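Local coordinates for metallo-beta-lactamase family protein (Staphylococcus aureus, PDB 3R2U) that probably acts as an iron-dependent enzyme of the metallo-beta-lactamase superfamily, with a rhodanese-like domain later in its chain, at residues E204-L209 against W245-N250; I194-M199 against D257-D262; T144-S149 against Q272-N277; D126-G131 against L135-T140. All blocks are in the same frame, centred on the assembly; numbering follows the deposited sequence.

Contact 3 lies closest to the centre of the chain, its own centre about 9 Å away. Contacts 1, 2 and 4 lie further out, at about 23, 21 and 19 Å. Contacts 2 and 3 are buried; contacts 1 and 4 are only partly so. Contacts 1 and 2 both use helix 191-206. Contact 1 takes its C-terminal end and has an apolar patch beside a hydrated lysine. Contact 2 takes an earlier part and is purely apolar. Contacts 3 and 4 meet at neighbouring strands 148-153 and 133-139 of one sheet. Contact 4 is mainly backbone pairing at the sheet edge, with a salt bridge on one face. Contact 3 is polar and water-bridged beside the iron site.

Contact 1: residues E204-L209 against W245-N250; sequences ESIKDL and WAFSEN
Ile206 and Phe247 form the tight side of this contact, and Lys207 forms its wet side. The methyl CG2 of Ile206 reaches the rim of the Phe247 ring, close to the ring plane, and lies 3.7 Å from CE1. Lys207 CG meets the same ring near its plane, 4.2 Å from CD1. Phe170 and Ile171 pack on Ile206. Leu237 and the side chains of Glu240 and Lys241 adjoin Phe247, so the ring is buried.

Beyond CG the Lys207 chain runs fully extended (chi2 -180°), which carries the ammonium past the ring to the far segment. There NZ makes a weak hydrogen bond to Phe247 O at 3.4 Å. Asn250 OD1 is nearer to NZ, at 2.9 Å, but the angle is poor for a hydrogen bond. One water accepts from NZ at 3.2 Å. The same water lies 2.6 Å from Ala246 O and 2.8 Å from Glu249 O, so it links the ammonium to the loop backbone. Asn250 is exposed at this margin. The contact joins the C-terminal end of helix 191-206 to the loop between helices 237-243 and 252-260, in the helical layer outside a central sheet of the metallo-beta-lactamase fold.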
loop_
_atom_site.group_PDB
_atom_site.type_symbol
_atom_site.label_atom_id
_atom_site.label_comp_id
_atom_site.label_asym_id
_atom_site.label_seq_id
_atom_site.Cartn_x
_atom_site.Cartn_y
_atom_site.Cartn_z
ATOM N N GLU A 204 -17.736 3.809 -43.707
ATOM C CA GLU A 204 -18.232 4.749 -44.709
ATOM C C GLU A 204 -19.029 5.874 -44.048
ATOM O O GLU A 204 -18.784 7.043 -44.303
ATOM C CB GLU A 204 -19.115 3.997 -45.731
ATOM C CG GLU A 204 -19.619 4.837 -46.909
ATOM C CD GLU A 204 -20.428 4.023 -47.926
ATOM O OE1 GLU A 204 -20.421 4.396 -49.117
ATOM O OE2 GLU A 204 -21.059 3.007 -47.550
ATOM N N SER A 205 -19.971 5.504 -43.188
ATOM C CA SER A 205 -20.823 6.475 -42.492
ATOM C C SER A 205 -20.018 7.380 -41.525
ATOM O O SER A 205 -20.223 8.583 -41.478
ATOM C CB SER A 205 -21.970 5.773 -41.752
ATOM O OG SER A 205 -21.470 4.981 -40.685
ATOM N N ILE A 206 -19.031 6.833 -40.836
ATOM C CA ILE A 206 -18.283 7.629 -39.860
ATOM C C ILE A 206 -17.395 8.726 -40.496
ATOM O O ILE A 206 -17.056 9.716 -39.847
ATOM C CB ILE A 206 -17.435 6.717 -38.932
ATOM C CG1 ILE A 206 -17.572 7.201 -37.512
ATOM C CG2 ILE A 206 -15.987 6.578 -39.429
ATOM C CD1 ILE A 206 -19.009 7.100 -37.007
ATOM N N LYS A 207 -17.078 8.568 -41.779
ATOM C CA LYS A 207 -16.217 9.503 -42.483
ATOM C C LYS A 207 -16.748 10.939 -42.579
ATOM O O LYS A 207 -15.957 11.882 -42.705
ATOM C CB LYS A 207 -15.915 8.996 -43.896
ATOM C CG LYS A 207 -15.005 7.782 -43.934
ATOM C CD LYS A 207 -14.736 7.336 -45.373
ATOM C CE LYS A 207 -13.891 6.085 -45.417
ATOM N NZ LYS A 207 -13.683 5.575 -46.801
ATOM N N ASP A 208 -18.065 11.080 -42.484
ATOM C CA ASP A 208 -18.726 12.372 -42.578
ATOM C C ASP A 208 -18.606 13.217 -41.319
ATOM O O ASP A 208 -18.958 14.383 -41.327
ATOM C CB ASP A 208 -20.198 12.155 -42.931
ATOM C CG ASP A 208 -20.367 11.450 -44.253
ATOM O OD1 ASP A 208 -19.475 11.611 -45.111
ATOM O OD2 ASP A 208 -21.381 10.742 -44.432
ATOM N N LEU A 209 -18.134 12.624 -40.237
ATOM C CA LEU A 209 -17.940 13.363 -38.987
ATOM C C LEU A 209 -16.738 14.324 -39.145
ATOM O O LEU A 209 -15.890 14.105 -40.002
ATOM C CB LEU A 209 -17.730 12.410 -37.814
ATOM C CG LEU A 209 -18.983 11.608 -37.453
ATOM C CD1 LEU A 209 -18.714 10.676 -36.294
ATOM C CD2 LEU A 209 -20.162 12.576 -37.164
ATOM N N TRP A 245 -5.450 1.823 -42.277
ATOM C CA TRP A 245 -5.766 1.190 -43.588
ATOM C C TRP A 245 -7.257 1.137 -43.921
ATOM O O TRP A 245 -7.645 1.274 -45.067
ATOM C CB TRP A 245 -5.220 -0.242 -43.662
ATOM C CG TRP A 245 -5.993 -1.201 -42.821
ATOM C CD1 TRP A 245 -5.785 -1.492 -41.509
ATOM C CD2 TRP A 245 -7.141 -1.960 -43.224
ATOM N NE1 TRP A 245 -6.719 -2.395 -41.068
ATOM C CE2 TRP A 245 -7.561 -2.704 -42.104
ATOM C CE3 TRP A 245 -7.852 -2.085 -44.422
ATOM C CZ2 TRP A 245 -8.656 -3.565 -42.147
ATOM C CZ3 TRP A 245 -8.945 -2.942 -44.467
ATOM C CH2 TRP A 245 -9.333 -3.671 -43.337
ATOM N N ALA A 246 -8.071 0.905 -42.906
ATOM C CA ALA A 246 -9.510 0.752 -43.070
ATOM C C ALA A 246 -10.158 1.966 -43.712
ATOM O O ALA A 246 -11.157 1.841 -44.381
ATOM C CB ALA A 246 -10.148 0.466 -41.720
ATOM N N PHE A 247 -9.593 3.147 -43.485
ATOM C CA PHE A 247 -10.134 4.385 -44.046
ATOM C C PHE A 247 -9.715 4.704 -45.476
ATOM O O PHE A 247 -10.313 5.581 -46.095
ATOM C CB PHE A 247 -9.791 5.561 -43.129
ATOM C CG PHE A 247 -10.555 5.547 -41.859
ATOM C CD1 PHE A 247 -11.733 6.247 -41.747
ATOM C CD2 PHE A 247 -10.124 4.792 -40.782
ATOM C CE1 PHE A 247 -12.465 6.208 -40.561
ATOM C CE2 PHE A 247 -10.846 4.751 -39.601
ATOM C CZ PHE A 247 -12.019 5.468 -39.496
ATOM N N SER A 248 -8.714 3.996 -46.000
ATOM C CA SER A 248 -8.223 4.229 -47.361
ATOM C C SER A 248 -8.629 3.149 -48.344
ATOM O O SER A 248 -8.501 3.349 -49.546
ATOM C CB SER A 248 -6.692 4.306 -47.370
ATOM O OG SER A 248 -6.254 5.369 -46.574
ATOM N N GLU A 249 -9.075 1.998 -47.844
ATOM C CA GLU A 249 -9.484 0.918 -48.728
ATOM C C GLU A 249 -10.934 1.143 -49.113
ATOM O O GLU A 249 -11.839 0.931 -48.300
ATOM C CB GLU A 249 -9.316 -0.445 -48.060
ATOM C CG GLU A 249 -9.700 -1.588 -48.979
ATOM C CD GLU A 249 -8.937 -1.504 -50.287
ATOM O OE1 GLU A 249 -9.570 -1.367 -51.355
ATOM O OE2 GLU A 249 -7.698 -1.478 -50.225
ATOM N N ASN A 250 -11.162 1.576 -50.345
ATOM C CA ASN A 250 -12.525 1.848 -50.790
ATOM C C ASN A 250 -13.133 0.757 -51.684
ATOM O O ASN A 250 -14.267 0.885 -52.144
ATOM C CB ASN A 250 -12.593 3.251 -51.409
ATOM C CG ASN A 250 -12.313 4.343 -50.377
ATOM O OD1 ASN A 250 -12.724 4.234 -49.213
ATOM N ND2 ASN A 250 -11.621 5.397 -50.796
HETATM O O HOH W 1 -12.872 2.555 -46.223
#

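Contact 2: residues I194-M199 against D257-D262; sequences IGAKQM and DKLISD
Leu259 reaches across from one helix to meet Ala196 and Met199 on the other. Its CB leads toward helix 191-206. At chi1 -167° CG stands opposite the backbone N, and the two methyls branch from it to different partners. CD2 is the one that crosses the contact. It sits 3.7 Å from Ala196 CA and 3.7 Å from Ala196 CB, so it rests on the backbone of the facing helix as well as on its methyl. The same CD2 also lies 4.1 Å from Met199 CB and 4.1 Å from Met199 CG. CD1 goes to Trp245, 4.0 Å from CZ2.

This is helix-to-helix packing between 191-206 and 252-260, in the helical layer beside a sheet of the metallo-beta-lactamase fold. The small Ala196 lets the backbones come close, with Ala196 CA 6.8 Å from Leu259 CA. Ile256 of helix 252-260 also touches Ala196.

The side chains of Met199 and Leu259 cross at about a right angle. Met199 also packs on Phe170 and Phe255, and its side chain is about 10 Å from the bound iron. Ile260 adds the last piece, with its branch methyl CG2 lying 4.0 Å from Ala196 CB.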
loop_
_atom_site.group_PDB
_atom_site.type_symbol
_atom_site.label_atom_id
_atom_site.label_comp_id
_atom_site.label_asym_id
_atom_site.label_seq_id
_atom_site.Cartn_x
_atom_site.Cartn_y
_atom_site.Cartn_z
ATOM N N ILE A 194 -20.589 -11.170 -43.926
ATOM C CA ILE A 194 -21.680 -10.194 -43.773
ATOM C C ILE A 194 -21.310 -9.185 -42.644
ATOM O O ILE A 194 -21.708 -8.021 -42.686
ATOM C CB ILE A 194 -23.102 -10.847 -43.637
ATOM C CG1 ILE A 194 -23.596 -10.922 -42.203
ATOM C CG2 ILE A 194 -23.209 -12.195 -44.426
ATOM C CD1 ILE A 194 -24.306 -9.654 -41.777
ATOM N N GLY A 195 -20.522 -9.633 -41.664
ATOM C CA GLY A 195 -20.037 -8.753 -40.596
ATOM C C GLY A 195 -19.058 -7.752 -41.190
ATOM O O GLY A 195 -19.077 -6.565 -40.858
ATOM N N ALA A 196 -18.215 -8.242 -42.096
ATOM C CA ALA A 196 -17.251 -7.403 -42.794
ATOM C C ALA A 196 -17.977 -6.319 -43.619
ATOM O O ALA A 196 -17.578 -5.150 -43.614
ATOM C CB ALA A 196 -16.364 -8.258 -43.686
ATOM N N LYS A 197 -19.043 -6.696 -44.312
ATOM C CA LYS A 197 -19.817 -5.724 -45.092
ATOM C C LYS A 197 -20.414 -4.645 -44.213
ATOM O O LYS A 197 -20.389 -3.479 -44.581
ATOM C CB LYS A 197 -20.905 -6.397 -45.902
ATOM C CG LYS A 197 -20.378 -7.128 -47.112
ATOM C CD LYS A 197 -21.504 -7.848 -47.850
ATOM C CE LYS A 197 -21.031 -8.458 -49.172
ATOM N NZ LYS A 197 -19.998 -9.524 -48.992
ATOM N N GLN A 198 -20.950 -5.033 -43.054
ATOM C CA GLN A 198 -21.480 -4.067 -42.091
ATOM C C GLN A 198 -20.372 -3.091 -41.651
ATOM O O GLN A 198 -20.588 -1.875 -41.576
ATOM C CB GLN A 198 -22.090 -4.775 -40.869
ATOM C CG GLN A 198 -23.438 -5.490 -41.147
ATOM C CD GLN A 198 -24.071 -6.080 -39.881
ATOM O OE1 GLN A 198 -23.408 -6.735 -39.071
ATOM N NE2 GLN A 198 -25.357 -5.849 -39.716
ATOM N N MET A 199 -19.186 -3.636 -41.393
ATOM C CA MET A 199 -18.038 -2.840 -40.986
ATOM C C MET A 199 -17.655 -1.827 -42.053
ATOM O O MET A 199 -17.384 -0.672 -41.739
ATOM C CB MET A 199 -16.841 -3.740 -40.685
ATOM C CG MET A 199 -15.600 -2.973 -40.248
ATOM S SD MET A 199 -15.860 -1.978 -38.772
ATOM C CE MET A 199 -15.546 -3.209 -37.504
ATOM N N ASP A 257 -11.755 -9.013 -47.617
ATOM C CA ASP A 257 -10.667 -9.987 -47.616
ATOM C C ASP A 257 -9.596 -9.656 -46.587
ATOM O O ASP A 257 -9.187 -10.528 -45.826
ATOM C CB ASP A 257 -9.991 -10.089 -48.985
ATOM C CG ASP A 257 -8.880 -11.133 -49.005
ATOM O OD1 ASP A 257 -9.136 -12.307 -48.652
ATOM O OD2 ASP A 257 -7.753 -10.784 -49.391
ATOM N N LYS A 258 -9.127 -8.413 -46.576
ATOM C CA LYS A 258 -8.088 -8.031 -45.624
ATOM C C LYS A 258 -8.616 -8.128 -44.196
ATOM O O LYS A 258 -7.925 -8.621 -43.304
ATOM C CB LYS A 258 -7.515 -6.641 -45.893
ATOM C CG LYS A 258 -6.469 -6.231 -44.818
ATOM C CD LYS A 258 -5.634 -5.015 -45.205
ATOM C CE LYS A 258 -4.639 -4.653 -44.095
ATOM N NZ LYS A 258 -3.684 -3.584 -44.533
ATOM N N LEU A 259 -9.859 -7.703 -43.993
ATOM C CA LEU A 259 -10.450 -7.736 -42.674
ATOM C C LEU A 259 -10.500 -9.156 -42.111
ATOM O O LEU A 259 -10.011 -9.408 -41.009
ATOM C CB LEU A 259 -11.870 -7.163 -42.708
ATOM C CG LEU A 259 -12.470 -6.873 -41.333
ATOM C CD1 LEU A 259 -11.670 -5.742 -40.667
ATOM C CD2 LEU A 259 -13.942 -6.516 -41.417
ATOM N N ILE A 260 -11.037 -10.089 -42.888
ATOM C CA ILE A 260 -11.266 -11.431 -42.376
ATOM C C ILE A 260 -10.287 -12.529 -42.776
ATOM O O ILE A 260 -10.532 -13.693 -42.471
ATOM C CB ILE A 260 -12.712 -11.879 -42.704
ATOM C CG1 ILE A 260 -12.881 -12.201 -44.188
ATOM C CG2 ILE A 260 -13.694 -10.804 -42.249
ATOM C CD1 ILE A 260 -14.282 -12.620 -44.554
ATOM N N SER A 261 -9.184 -12.194 -43.436
ATOM C CA SER A 261 -8.233 -13.228 -43.826
ATOM C C SER A 261 -7.048 -13.338 -42.881
ATOM O O SER A 261 -6.559 -12.341 -42.337
ATOM C CB SER A 261 -7.740 -13.024 -45.255
ATOM O OG SER A 261 -8.815 -13.184 -46.160
ATOM N N ASP A 262 -6.609 -14.579 -42.697
ATOM C CA ASP A 262 -5.459 -14.910 -41.864
ATOM C C ASP A 262 -5.446 -14.175 -40.524
ATOM O O ASP A 262 -4.482 -13.478 -40.180
ATOM C CB ASP A 262 -4.165 -14.663 -42.648
ATOM C CG ASP A 262 -4.083 -15.502 -43.923
ATOM O OD1 ASP A 262 -3.204 -15.212 -44.763
ATOM O OD2 ASP A 262 -4.895 -16.443 -44.091
#

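Contact 3: residues T144-S149 against Q272-N277; sequences TPESIS and QMKKIN
The turn that follows the iron ligand His143, part of the metal-site loops of the metallo-beta-lactamase fold, here faces helix 269-279 through Thr144, Glu146 and Lys274. Residues 144 to 147 form a type I beta turn leading into strand 148-153. The nearest side-chain atom of Thr144 is about 5 Å from the bound Fe (III) ion.

Lys274 is the sole reach from the helix segment. Its chain bends at chi2 (91°) and again at its end. It runs alongside Thr144, the two side chains pointing opposite ways. NZ comes 3.8 Å from the methyl CG2 of Thr144. Glu146 OE2 is 4.1 Å from NZ, too far for a salt bridge, but the opposite charges probably still attract. A water lies between them. It donates to Glu146 OE1 at 2.8 Å and accepts from Lys274 NZ, though that second distance is doubtfully short.

Both polar ends have stronger partners at Ile81, next to the iron ligand His80. Lys274 NZ donates to Ile81 O, and Glu146 OE2 accepts from Ile81 N. Glu146 and Thr144 also touch His80, so this turn is second shell to the metal. Within the turn, the hydroxyls Thr144 OG1 and Ser147 OG are hydrogen-bonded at 2.6 Å.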
loop_
_atom_site.group_PDB
_atom_site.type_symbol
_atom_site.label_atom_id
_atom_site.label_comp_id
_atom_site.label_asym_id
_atom_site.label_seq_id
_atom_site.Cartn_x
_atom_site.Cartn_y
_atom_site.Cartn_z
ATOM N N THR A 144 -19.417 -6.507 -34.029
ATOM C CA THR A 144 -20.585 -7.276 -33.629
ATOM C C THR A 144 -21.786 -6.617 -34.285
ATOM O O THR A 144 -21.729 -5.417 -34.617
ATOM C CB THR A 144 -20.840 -7.304 -32.114
ATOM O OG1 THR A 144 -21.190 -5.987 -31.664
ATOM C CG2 THR A 144 -19.634 -7.837 -31.380
ATOM N N PRO A 145 -22.874 -7.384 -34.486
ATOM C CA PRO A 145 -24.045 -6.786 -35.125
ATOM C C PRO A 145 -24.709 -5.669 -34.299
ATOM O O PRO A 145 -25.373 -4.786 -34.876
ATOM C CB PRO A 145 -25.009 -7.980 -35.312
ATOM C CG PRO A 145 -24.166 -9.238 -35.037
ATOM C CD PRO A 145 -23.096 -8.793 -34.104
ATOM N N GLU A 146 -24.525 -5.702 -32.976
ATOM C CA GLU A 146 -25.164 -4.717 -32.096
ATOM C C GLU A 146 -24.281 -3.531 -31.704
ATOM O O GLU A 146 -24.769 -2.622 -31.055
ATOM C CB GLU A 146 -25.692 -5.373 -30.810
ATOM C CG GLU A 146 -24.649 -5.620 -29.700
ATOM C CD GLU A 146 -23.665 -6.735 -30.008
ATOM O OE1 GLU A 146 -23.963 -7.597 -30.857
ATOM O OE2 GLU A 146 -22.599 -6.765 -29.370
ATOM N N SER A 147 -23.007 -3.548 -32.090
ATOM C CA SER A 147 -22.058 -2.499 -31.708
ATOM C C SER A 147 -22.555 -1.106 -31.943
ATOM O O SER A 147 -23.016 -0.782 -33.023
ATOM C CB SER A 147 -20.707 -2.636 -32.441
ATOM O OG SER A 147 -19.928 -3.681 -31.903
ATOM N N ILE A 148 -22.435 -0.286 -30.908
ATOM C CA ILE A 148 -22.795 1.103 -30.969
ATOM C C ILE A 148 -21.623 1.948 -30.498
ATOM O O ILE A 148 -20.779 1.484 -29.744
ATOM C CB ILE A 148 -24.066 1.418 -30.125
ATOM C CG1 ILE A 148 -23.897 0.971 -28.680
ATOM C CG2 ILE A 148 -25.321 0.775 -30.776
ATOM C CD1 ILE A 148 -25.058 1.350 -27.791
ATOM N N SER A 149 -21.556 3.166 -31.012
ATOM C CA SER A 149 -20.557 4.136 -30.627
ATOM C C SER A 149 -21.258 5.378 -30.085
ATOM O O SER A 149 -22.398 5.661 -30.482
ATOM C CB SER A 149 -19.694 4.502 -31.833
ATOM O OG SER A 149 -18.896 3.395 -32.228
ATOM N N GLN A 272 -16.563 -17.779 -23.805
ATOM C CA GLN A 272 -17.233 -17.799 -22.502
ATOM C C GLN A 272 -17.614 -16.406 -22.073
ATOM O O GLN A 272 -18.647 -16.221 -21.452
ATOM C CB GLN A 272 -16.314 -18.431 -21.447
ATOM C CG GLN A 272 -16.905 -18.546 -20.014
ATOM C CD GLN A 272 -18.017 -19.580 -19.915
ATOM O OE1 GLN A 272 -18.245 -20.361 -20.838
ATOM N NE2 GLN A 272 -18.709 -19.585 -18.798
ATOM N N MET A 273 -16.765 -15.419 -22.386
ATOM C CA MET A 273 -17.020 -14.029 -21.981
ATOM C C MET A 273 -18.259 -13.484 -22.634
ATOM O O MET A 273 -19.013 -12.734 -22.024
ATOM C CB MET A 273 -15.849 -13.114 -22.375
ATOM C CG MET A 273 -14.566 -13.408 -21.698
ATOM S SD MET A 273 -14.337 -12.535 -20.158
ATOM C CE MET A 273 -15.857 -12.786 -19.307
ATOM N N LYS A 274 -18.444 -13.842 -23.889
ATOM C CA LYS A 274 -19.582 -13.386 -24.661
ATOM C C LYS A 274 -20.898 -13.854 -24.011
ATOM O O LYS A 274 -21.895 -13.129 -23.984
ATOM C CB LYS A 274 -19.477 -13.952 -26.073
ATOM C CG LYS A 274 -20.166 -13.153 -27.137
ATOM C CD LYS A 274 -19.195 -12.133 -27.751
ATOM C CE LYS A 274 -19.780 -11.464 -28.982
ATOM N NZ LYS A 274 -20.636 -10.291 -28.696
ATOM N N LYS A 275 -20.892 -15.091 -23.527
ATOM C CA LYS A 275 -22.070 -15.674 -22.859
ATOM C C LYS A 275 -22.295 -15.016 -21.508
ATOM O O LYS A 275 -23.408 -14.676 -21.165
ATOM C CB LYS A 275 -21.849 -17.171 -22.651
ATOM C CG LYS A 275 -21.566 -17.947 -23.934
ATOM C CD LYS A 275 -20.619 -19.130 -23.632
ATOM C CE LYS A 275 -21.295 -20.454 -23.401
ATOM N NZ LYS A 275 -21.495 -21.123 -24.727
ATOM N N ILE A 276 -21.229 -14.852 -20.724
ATOM C CA ILE A 276 -21.333 -14.158 -19.429
ATOM C C ILE A 276 -21.888 -12.749 -19.599
ATOM O O ILE A 276 -22.698 -12.275 -18.797
ATOM C CB ILE A 276 -19.953 -14.103 -18.737
ATOM C CG1 ILE A 276 -19.620 -15.497 -18.200
ATOM C CG2 ILE A 276 -19.923 -13.065 -17.633
ATOM C CD1 ILE A 276 -18.229 -15.607 -17.606
ATOM N N ASN A 277 -21.433 -12.063 -20.644
ATOM C CA ASN A 277 -21.904 -10.725 -20.925
ATOM C C ASN A 277 -23.307 -10.655 -21.487
ATOM O O ASN A 277 -24.047 -9.710 -21.208
ATOM C CB ASN A 277 -20.889 -10.003 -21.815
ATOM C CG ASN A 277 -19.625 -9.686 -21.043
ATOM O OD1 ASN A 277 -19.703 -9.464 -19.832
ATOM N ND2 ASN A 277 -18.465 -9.726 -21.699
HETATM O O HOH W 2 -22.579 -9.941 -30.222
#

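Contact 4: residues D126-G131 against L135-T140; sequences DDIYVG and LKVLHT
Strands 127-130 and 135-139 run antiparallel at 149°, with their axes 4.8 Å apart at closest approach, and pair at Asp127 with Lys136 and at Ile128 with Leu135. Ile128 and Leu135 make the hydrogen-bonded pair: Ile128 N donates to Leu135 O at 2.8 Å, and Leu135 N donates back to Ile128 O. Asp127 and Lys136 make the non-hydrogen-bonded pair beside it. Just before the first strand, Asp126 O takes a further backbone bond from Val137 N, at 2.9 Å and almost straight.

Asp127 and Lys136 share one face of the sheet. Lys136 folds back at chi3 (-76°) and at chi4, which brings NZ across to Asp127. It forms a salt bridge with Asp127 OD1 at 2.8 Å, on the syn side and 25° out of the carboxylate plane. A water adds a second link, donating to Asp127 OD2 at 2.6 Å and accepting from Lys136 NZ.

The pair is a beta hairpin, and strand 127-130 is the outermost strand on this side of its sheet within the chain. Strand 148-153 lies on the other flank of 133-139.

On the other face Ile128 and Leu135 make apolar contacts. Ile128 CD1 lies 3.9 Å from Val137 CG2, and Val130 CG2 is 4.3 Å from Leu135 CD1. Met51 of strand 49-53, in the other six-stranded sheet, touches Ile128, Val130 and Leu135. Phe150 packs on Ile128 and Val137.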
loop_
_atom_site.group_PDB
_atom_site.type_symbol
_atom_site.label_atom_id
_atom_site.label_comp_id
_atom_site.label_asym_id
_atom_site.label_seq_id
_atom_site.Cartn_x
_atom_site.Cartn_y
_atom_site.Cartn_z
ATOM N N ASP A 126 -30.524 7.822 -30.933
ATOM C CA ASP A 126 -31.011 8.170 -29.598
ATOM C C ASP A 126 -29.970 9.097 -28.972
ATOM O O ASP A 126 -28.773 9.006 -29.281
ATOM C CB ASP A 126 -31.168 6.937 -28.687
ATOM C CG ASP A 126 -32.418 6.122 -28.986
ATOM O OD1 ASP A 126 -33.292 6.582 -29.747
ATOM O OD2 ASP A 126 -32.531 5.015 -28.428
ATOM N N ASP A 127 -30.433 10.008 -28.123
ATOM C CA ASP A 127 -29.541 10.900 -27.401
ATOM C C ASP A 127 -29.620 10.543 -25.940
ATOM O O ASP A 127 -30.686 10.288 -25.432
ATOM C CB ASP A 127 -29.943 12.363 -27.572
ATOM C CG ASP A 127 -29.743 12.872 -28.989
ATOM O OD1 ASP A 127 -28.788 12.439 -29.679
ATOM O OD2 ASP A 127 -30.542 13.728 -29.403
ATOM N N ILE A 128 -28.480 10.522 -25.273
ATOM C CA ILE A 128 -28.402 10.265 -23.846
ATOM C C ILE A 128 -27.757 11.519 -23.263
ATOM O O ILE A 128 -26.741 11.953 -23.752
ATOM C CB ILE A 128 -27.482 9.074 -23.531
ATOM C CG1 ILE A 128 -27.910 7.825 -24.296
ATOM C CG2 ILE A 128 -27.457 8.771 -22.034
ATOM C CD1 ILE A 128 -26.866 6.711 -24.255
ATOM N N TYR A 129 -28.366 12.101 -22.241
ATOM C CA TYR A 129 -27.805 13.248 -21.570
ATOM C C TYR A 129 -27.274 12.828 -20.194
ATOM O O TYR A 129 -27.939 12.104 -19.438
ATOM C CB TYR A 129 -28.830 14.375 -21.426
ATOM C CG TYR A 129 -29.214 14.979 -22.752
ATOM C CD1 TYR A 129 -30.315 14.503 -23.464
ATOM C CD2 TYR A 129 -28.467 16.013 -23.308
ATOM C CE1 TYR A 129 -30.668 15.064 -24.692
ATOM C CE2 TYR A 129 -28.809 16.573 -24.534
ATOM C CZ TYR A 129 -29.906 16.093 -25.217
ATOM O OH TYR A 129 -30.234 16.632 -26.422
ATOM N N VAL A 130 -26.035 13.234 -19.931
ATOM C CA VAL A 130 -25.364 13.047 -18.659
ATOM C C VAL A 130 -25.236 14.500 -18.178
ATOM O O VAL A 130 -24.293 15.225 -18.536
ATOM C CB VAL A 130 -23.989 12.367 -18.842
ATOM C CG1 VAL A 130 -23.333 12.091 -17.494
ATOM C CG2 VAL A 130 -24.159 11.074 -19.618
ATOM N N GLY A 131 -26.204 14.944 -17.385
ATOM C CA GLY A 131 -26.243 16.346 -16.998
ATOM C C GLY A 131 -26.418 17.086 -18.321
ATOM O O GLY A 131 -27.292 16.733 -19.115
ATOM N N LEU A 135 -24.718 12.722 -25.554
ATOM C CA LEU A 135 -24.149 11.619 -26.271
ATOM C C LEU A 135 -25.144 11.163 -27.322
ATOM O O LEU A 135 -26.313 10.882 -26.995
ATOM C CB LEU A 135 -23.881 10.443 -25.342
ATOM C CG LEU A 135 -22.865 10.633 -24.221
ATOM C CD1 LEU A 135 -22.864 9.370 -23.386
ATOM C CD2 LEU A 135 -21.475 10.933 -24.797
ATOM N N LYS A 136 -24.698 11.069 -28.573
ATOM C CA LYS A 136 -25.551 10.548 -29.627
ATOM C C LYS A 136 -25.106 9.132 -29.901
ATOM O O LYS A 136 -23.905 8.860 -30.066
ATOM C CB LYS A 136 -25.491 11.386 -30.897
ATOM C CG LYS A 136 -26.389 10.827 -32.043
ATOM C CD LYS A 136 -26.627 11.834 -33.162
ATOM C CE LYS A 136 -27.651 12.934 -32.762
ATOM N NZ LYS A 136 -29.057 12.431 -32.485
ATOM N N VAL A 137 -26.078 8.221 -29.887
ATOM C CA VAL A 137 -25.827 6.815 -30.152
ATOM C C VAL A 137 -25.751 6.626 -31.656
ATOM O O VAL A 137 -26.642 7.069 -32.399
ATOM C CB VAL A 137 -26.956 5.914 -29.584
ATOM C CG1 VAL A 137 -26.746 4.433 -29.978
ATOM C CG2 VAL A 137 -27.031 6.051 -28.054
ATOM N N LEU A 138 -24.661 6.033 -32.114
ATOM C CA LEU A 138 -24.509 5.702 -33.515
ATOM C C LEU A 138 -24.395 4.180 -33.613
ATOM O O LEU A 138 -23.578 3.584 -32.919
ATOM C CB LEU A 138 -23.270 6.377 -34.101
ATOM C CG LEU A 138 -23.187 7.921 -34.097
ATOM C CD1 LEU A 138 -21.854 8.394 -34.704
ATOM C CD2 LEU A 138 -24.332 8.563 -34.843
ATOM N N HIS A 139 -25.253 3.536 -34.408
ATOM C CA HIS A 139 -25.160 2.083 -34.615
ATOM C C HIS A 139 -23.989 1.895 -35.561
ATOM O O HIS A 139 -24.000 2.417 -36.642
ATOM C CB HIS A 139 -26.475 1.494 -35.165
ATOM C CG HIS A 139 -26.471 0.001 -35.323
ATOM N ND1 HIS A 139 -27.132 -0.640 -36.348
ATOM C CD2 HIS A 139 -25.865 -0.978 -34.601
ATOM C CE1 HIS A 139 -26.957 -1.949 -36.246
ATOM N NE2 HIS A 139 -26.178 -2.182 -35.198
ATOM N N THR A 140 -22.958 1.179 -35.123
ATOM C CA THR A 140 -21.746 0.971 -35.929
ATOM C C THR A 140 -21.420 -0.510 -35.950
ATOM O O THR A 140 -20.454 -0.946 -35.343
ATOM C CB THR A 140 -20.548 1.789 -35.344
ATOM O OG1 THR A 140 -20.318 1.422 -33.974
ATOM C CG2 THR A 140 -20.837 3.289 -35.409
HETATM O O HOH W 3 -29.756 14.978 -31.514
#